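Local atomic coordinates of ribosomal-protein-serine acetyltransferase, putative (Vibrio cholerae O1 biovar eltor, PDB entry 2FCK), a protein that is a putative GNAT-family acetyltransferase that may transfer acetyl groups to the N-terminal serine or alanine of ribosomal proteins. Residues E27-Q30 with C31-S35; A118-A121 with L122-C126; T61-N64 with W65-E69. All coordinates share one frame; numbering follows the deposited sequence.

In the fold
All three contacts are local, each made along one helix of the GNAT fold around its central mixed sheet. Along the chain come contact 1 on helix 25-33, contact 3 on helix 51-66 and contact 2 on helix 114-129. None touches another: centres are about 23 Å apart for contacts 1 and 2 and for 1 and 3, and about 18 Å for 2 and 3. Helices 25-33 and 51-66 pack together through L28 and V29, with contact 3 at the surface. Contact 2 lies across the chain's centre from contact 1, buried against the sheet on the helix joining parallel strands 98-105 and 134-139; the early helix pair and this crossover are separate elements of the domain.

Contact 1 (E27-Q30 with C31-S35); sequences ELVQ and CIRQS
The carbonyl oxygen of V29 is gripped twice from the next turn of helix 25-33. R33 N donates to V29 O at 2.8 Å, and I32 N adds a weak bond to the same oxygen at 3.2 Å. The i to i+4 ladder runs on either side of this pair: C31 N bonds E27 O, I32 N makes its main bond to L28 O, and Q34 N reaches Q30 O at 2.9 Å. Beyond the last of these, S35 leaves the helical path.

Among the side chains, V29 and R33 lie side by side and point the same way. The arginine chain turns at chi2 (88°), which lays its CD against V29 CG1 at 3.6 Å; that methyl meets the start of the guanidinium obliquely. V29 and R33 also touch F49 in the loop ahead of helix 51-66. One residue on, Q30 and Q34 run at a slant to each other. Q30 is extended, with CG anti to its backbone N (chi1 168°), whereas Q34 folds at chi2, and their CG atoms come to 3.9 Å. It is the methylene parts that meet; the two amide planes stand 82° apart and make no hydrogen bond to each other.

The inner side of the helix is apolar. L28 packs on A54, F57 and I58 of helix 51-66 and, like C31, reaches W104 of strand 98-105. A little further along the chain, S35 OG is hydrogen-bonded to D107 OD2 and to the backbone N of T37 and L38. The chemistry therefore divides by face: backbone bonds hold the turn, aliphatic stems cover part of its outer side, and the polar ends of Q30, R33 and Q34 remain on the exposed surface.

Contact 2 (A118-A121 with L122-C126); sequences ALTA and LILFC
Helix 114-129 packs across the central sheet of the GNAT fold, and residues 118 to 126 form about two and a half of its turns. Four successive i to i+4 backbone bonds join the halves. The straightest runs from L124 N to T120 O, 2.9 Å at 170°, and I123 N to L119 O is of the same length; L122 N to A118 O and F125 N to A121 O complete the set.

Two side-chain pairs follow the same spacing. L119 and I123 cross at a slant, the leucine CG meeting the isoleucine CD1 at 4.0 Å. I123 CG1 stands anti to its own carbonyl carbon (chi1 -72°), a torsion that turns it back over the preceding turn, within 3.2 Å of L119 O. On the outer side T120 and L124 run alongside each other, with T120 CG2 3.9 Å from L124 CD1. The threonine hydroxyl takes no part in that apolar touch: OG1 is hydrogen-bonded to K116 O, one turn earlier.

The buried side faces strands: L122 lies on F73, V87, I89 and L101, A118 on V75 and V87, and I123 on L101. F125 instead packs against the N-terminal segment, its ring meeting that of F8 with the planes at about 40°. Lying between the parallel strands 98-105 and 134-139, this is the helix of a beta-alpha-beta crossover, matching the central GNAT helix whose N-terminal end in relatives faces the acetyl-CoA pyrophosphate.

Contact 3 (T61-N64 with W65-E69); sequences TRLN and WVKAE. With NO3 (nitrate ion), chain H.
The guanidinium of R62 has V66 CG1 over the centre of one face, 3.7 Å above the plane, and a nitrate ion at its edge. The pair sits at the C-terminal end of helix 51-66, which closes in a Schellman motif. R62 NE donates to nitrate O1 at 2.8 Å and R62 NH2 to nitrate O3 at 2.9 Å, the second being the straighter bond at 167°. This two-pronged grip holds the anion, probably from the crystallisation liquor, at the guanidinium edge, with its N in the plane. The arginine chain is extended from CG to NE, with CG anti to the backbone N (chi1 177°), and carries its head out beside V66, one turn on.

In the Schellman turn A68 has positive phi (61°), and the chain folds back so that E69 N bonds N64 O at 2.9 Å, while A68 N bonds W65 O. Before the turn the helix keeps its i to i+4 bonds, W65 N to T61 O and V66 N to R62 O.

L63 and K67 meet at a slant along the outer side, L63 CD1 coming to 3.6 Å from K67 CD, so the lysine stem rather than its ammonium covers the leucine. W65 points the other way, into the protein: its ring meets those of Y71 and F73 edge-to-face, and NE1 is hydrogen-bonded to T5 O. T61 OG1 is bonded one turn back, to F57 O.

Beside the helix end the polar tips of N64, K67 and E69 come together around one water. The approach of N64 ND2 is too short to be trusted, but the water accepts a bond from K67 NZ at 2.6 Å and gives a hydrogen to E69 OE2 at 3.0 Å.

Contact 1 (E27-Q30 with C31-S35)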
# COMPACT_ATOMS: atom_id res chain seq x y z
N GLU A 27 1.32 -29.37 12.15
CA GLU A 27 1.33 -29.38 10.70
C GLU A 27 2.15 -28.22 10.11
O GLU A 27 2.84 -28.37 9.10
CB GLU A 27 -0.11 -29.32 10.17
CG GLU A 27 -0.88 -30.64 10.32
CD GLU A 27 -1.55 -30.86 11.68
OE1 GLU A 27 -1.11 -30.29 12.72
OE2 GLU A 27 -2.53 -31.63 11.72
N LEU A 28 2.07 -27.06 10.75
CA LEU A 28 2.84 -25.90 10.30
C LEU A 28 4.34 -26.10 10.59
O LEU A 28 5.20 -25.74 9.79
CB LEU A 28 2.31 -24.63 10.97
CG LEU A 28 3.08 -23.34 10.62
CD1 LEU A 28 3.09 -23.09 9.12
CD2 LEU A 28 2.50 -22.13 11.37
N VAL A 29 4.64 -26.64 11.77
CA VAL A 29 6.01 -26.99 12.13
C VAL A 29 6.62 -27.99 11.13
O VAL A 29 7.71 -27.72 10.61
CB VAL A 29 6.10 -27.52 13.58
CG1 VAL A 29 7.39 -28.32 13.80
CG2 VAL A 29 6.02 -26.36 14.54
N GLN A 30 5.90 -29.07 10.83
CA GLN A 30 6.32 -30.04 9.80
C GLN A 30 6.63 -29.35 8.48
O GLN A 30 7.63 -29.66 7.85
CB GLN A 30 5.30 -31.17 9.55
CG GLN A 30 5.58 -32.04 8.26
CD GLN A 30 4.66 -33.25 8.05
OE1 GLN A 30 4.31 -33.93 9.00
NE2 GLN A 30 4.29 -33.53 6.78
N CYS A 31 5.77 -28.42 8.07
CA CYS A 31 5.92 -27.79 6.77
C CYS A 31 7.25 -27.03 6.66
O CYS A 31 7.91 -27.07 5.61
CB CYS A 31 4.73 -26.88 6.46
SG CYS A 31 4.73 -26.17 4.81
N ILE A 32 7.66 -26.38 7.74
CA ILE A 32 8.91 -25.64 7.77
C ILE A 32 10.07 -26.61 7.96
O ILE A 32 11.11 -26.47 7.30
CB ILE A 32 8.88 -24.59 8.89
CG1 ILE A 32 7.80 -23.55 8.56
CG2 ILE A 32 10.29 -23.95 9.09
CD1 ILE A 32 8.07 -22.76 7.29
N ARG A 33 9.89 -27.57 8.87
CA ARG A 33 10.99 -28.46 9.22
C ARG A 33 11.41 -29.27 8.01
O ARG A 33 12.56 -29.70 7.94
CB ARG A 33 10.62 -29.40 10.34
CG ARG A 33 11.40 -29.21 11.62
CD ARG A 33 10.77 -28.24 12.49
NE ARG A 33 11.38 -28.27 13.82
CZ ARG A 33 12.24 -27.36 14.29
NH1 ARG A 33 12.65 -26.34 13.54
NH2 ARG A 33 12.71 -27.49 15.53
N GLN A 34 10.45 -29.54 7.11
CA GLN A 34 10.73 -30.43 5.99
C GLN A 34 11.40 -29.67 4.84
O GLN A 34 11.99 -30.31 3.96
CB GLN A 34 9.49 -31.11 5.45
CG GLN A 34 9.03 -32.25 6.36
CD GLN A 34 10.11 -33.29 6.58
OE1 GLN A 34 10.69 -33.77 5.59
NE2 GLN A 34 10.36 -33.73 7.85
N SER A 35 11.38 -28.35 4.90
CA SER A 35 11.91 -27.55 3.79
C SER A 35 13.39 -27.20 3.97
O SER A 35 13.79 -26.68 5.01
CB SER A 35 11.10 -26.27 3.64
OG SER A 35 11.77 -25.45 2.67

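Contact 2 (A118-A121 with L122-C126)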
# COMPACT_ATOMS: atom_id res chain seq x y z
N ALA A 118 -2.50 -22.52 -6.23
CA ALA A 118 -2.90 -21.74 -5.07
C ALA A 118 -2.83 -20.21 -5.33
O ALA A 118 -3.76 -19.45 -5.00
CB ALA A 118 -2.00 -22.11 -3.88
N LEU A 119 -1.72 -19.76 -5.91
CA LEU A 119 -1.57 -18.32 -6.10
C LEU A 119 -2.54 -17.80 -7.16
O LEU A 119 -3.13 -16.72 -7.01
CB LEU A 119 -0.09 -17.95 -6.40
CG LEU A 119 0.24 -16.48 -6.54
CD1 LEU A 119 -0.08 -15.79 -5.24
CD2 LEU A 119 1.75 -16.32 -6.87
N THR A 120 -2.77 -18.60 -8.21
CA THR A 120 -3.74 -18.18 -9.22
C THR A 120 -5.16 -18.09 -8.61
O THR A 120 -5.90 -17.15 -8.91
CB THR A 120 -3.74 -19.17 -10.42
OG1 THR A 120 -2.46 -19.07 -11.09
CG2 THR A 120 -4.87 -18.85 -11.42
N ALA A 121 -5.49 -19.03 -7.71
CA ALA A 121 -6.81 -19.00 -7.03
C ALA A 121 -6.96 -17.67 -6.28
O ALA A 121 -8.01 -16.98 -6.38
CB ALA A 121 -6.92 -20.18 -6.07
N LEU A 122 -5.87 -17.26 -5.62
CA LEU A 122 -5.95 -16.04 -4.82
C LEU A 122 -6.06 -14.82 -5.73
O LEU A 122 -6.82 -13.88 -5.47
CB LEU A 122 -4.73 -15.95 -3.89
CG LEU A 122 -4.75 -14.72 -2.96
CD1 LEU A 122 -5.99 -14.75 -2.04
CD2 LEU A 122 -3.45 -14.61 -2.13
N ILE A 123 -5.30 -14.80 -6.81
CA ILE A 123 -5.34 -13.70 -7.75
C ILE A 123 -6.75 -13.55 -8.37
O ILE A 123 -7.32 -12.45 -8.47
CB ILE A 123 -4.30 -13.97 -8.86
CG1 ILE A 123 -2.85 -13.77 -8.27
CG2 ILE A 123 -4.52 -13.03 -10.11
CD1 ILE A 123 -1.79 -14.38 -9.24
N LEU A 124 -7.33 -14.66 -8.78
CA LEU A 124 -8.69 -14.63 -9.33
C LEU A 124 -9.72 -14.15 -8.31
O LEU A 124 -10.61 -13.38 -8.65
CB LEU A 124 -9.10 -16.00 -9.88
CG LEU A 124 -8.28 -16.40 -11.11
CD1 LEU A 124 -8.64 -17.87 -11.51
CD2 LEU A 124 -8.43 -15.38 -12.28
N PHE A 125 -9.57 -14.58 -7.06
CA PHE A 125 -10.44 -14.07 -6.00
C PHE A 125 -10.33 -12.56 -5.89
O PHE A 125 -11.35 -11.84 -5.84
CB PHE A 125 -10.08 -14.79 -4.70
CG PHE A 125 -10.67 -14.16 -3.47
CD1 PHE A 125 -12.02 -14.33 -3.17
CD2 PHE A 125 -9.87 -13.43 -2.62
CE1 PHE A 125 -12.57 -13.75 -2.01
CE2 PHE A 125 -10.40 -12.83 -1.48
CZ PHE A 125 -11.74 -13.00 -1.18
N CYS A 126 -9.09 -12.05 -5.91
CA CYS A 126 -8.88 -10.59 -5.82
C CYS A 126 -9.50 -9.82 -6.98
O CYS A 126 -10.13 -8.77 -6.77
CB CYS A 126 -7.40 -10.28 -5.74
SG CYS A 126 -6.64 -10.73 -4.19

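Contact 3 (T61-N64 with W65-E69)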
# COMPACT_ATOMS: atom_id res chain seq x y z
N THR A 61 -2.45 -14.62 12.65
CA THR A 61 -3.03 -14.64 11.34
C THR A 61 -4.56 -14.63 11.41
O THR A 61 -5.24 -13.96 10.62
CB THR A 61 -2.50 -15.92 10.60
OG1 THR A 61 -1.06 -15.86 10.53
CG2 THR A 61 -3.05 -16.02 9.22
N ARG A 62 -5.10 -15.37 12.36
CA ARG A 62 -6.54 -15.39 12.54
C ARG A 62 -7.07 -14.00 12.89
O ARG A 62 -8.11 -13.57 12.37
CB ARG A 62 -6.94 -16.42 13.61
CG ARG A 62 -8.45 -16.38 13.84
CD ARG A 62 -8.89 -17.02 15.14
NE ARG A 62 -10.34 -16.79 15.31
CZ ARG A 62 -10.89 -15.76 15.96
NH1 ARG A 62 -10.17 -14.85 16.63
NH2 ARG A 62 -12.21 -15.67 15.99
N LEU A 63 -6.34 -13.31 13.75
CA LEU A 63 -6.77 -12.00 14.24
C LEU A 63 -6.90 -11.11 12.99
O LEU A 63 -7.96 -10.51 12.78
CB LEU A 63 -5.74 -11.45 15.22
CG LEU A 63 -6.03 -10.12 15.93
CD1 LEU A 63 -7.48 -10.05 16.42
CD2 LEU A 63 -5.03 -9.93 17.06
N ASN A 64 -5.87 -11.10 12.12
CA ASN A 64 -5.88 -10.25 10.94
C ASN A 64 -7.06 -10.57 10.03
O ASN A 64 -7.75 -9.66 9.54
CB ASN A 64 -4.58 -10.28 10.17
CG ASN A 64 -3.37 -9.98 11.03
OD1 ASN A 64 -2.27 -10.47 10.76
ND2 ASN A 64 -3.56 -9.20 12.07
N TRP A 65 -7.35 -11.85 9.88
CA TRP A 65 -8.47 -12.28 9.03
C TRP A 65 -9.82 -11.75 9.58
O TRP A 65 -10.60 -11.11 8.87
CB TRP A 65 -8.43 -13.78 8.93
CG TRP A 65 -9.50 -14.51 8.13
CD1 TRP A 65 -10.87 -14.51 8.34
CD2 TRP A 65 -9.26 -15.48 7.11
NE1 TRP A 65 -11.49 -15.39 7.47
CE2 TRP A 65 -10.52 -15.99 6.70
CE3 TRP A 65 -8.08 -15.95 6.45
CZ2 TRP A 65 -10.64 -16.96 5.69
CZ3 TRP A 65 -8.20 -16.90 5.45
CH2 TRP A 65 -9.48 -17.40 5.08
N VAL A 66 -10.07 -11.97 10.86
CA VAL A 66 -11.36 -11.57 11.47
C VAL A 66 -11.47 -10.02 11.48
O VAL A 66 -12.58 -9.42 11.48
CB VAL A 66 -11.49 -12.15 12.88
CG1 VAL A 66 -11.54 -13.70 12.82
CG2 VAL A 66 -10.31 -11.71 13.74
N LYS A 67 -10.31 -9.35 11.53
CA LYS A 67 -10.29 -7.86 11.52
C LYS A 67 -10.35 -7.35 10.06
O LYS A 67 -10.39 -6.14 9.82
CB LYS A 67 -9.00 -7.31 12.18
CG LYS A 67 -8.99 -7.24 13.70
CD LYS A 67 -7.55 -7.19 14.20
CE LYS A 67 -7.10 -5.80 14.60
NZ LYS A 67 -5.63 -5.83 14.95
N ALA A 68 -10.33 -8.28 9.10
CA ALA A 68 -10.32 -7.97 7.65
C ALA A 68 -9.11 -7.16 7.16
O ALA A 68 -9.19 -6.48 6.13
CB ALA A 68 -11.65 -7.32 7.18
N GLU A 69 -7.99 -7.27 7.88
CA GLU A 69 -6.76 -6.54 7.54
C GLU A 69 -5.85 -7.33 6.60
O GLU A 69 -5.06 -6.74 5.87
CB GLU A 69 -5.99 -6.16 8.81
CG GLU A 69 -6.70 -5.08 9.62
CD GLU A 69 -5.88 -4.59 10.80
OE1 GLU A 69 -6.36 -3.66 11.50
OE2 GLU A 69 -4.77 -5.12 11.06
N NO3 H . -12.88 -18.98 14.20
O1 NO3 H . -11.56 -19.24 14.62
O2 NO3 H . -13.62 -19.95 13.48
O3 NO3 H . -13.47 -17.75 14.49
O HOH W 1 -4.63 -7.29 13.06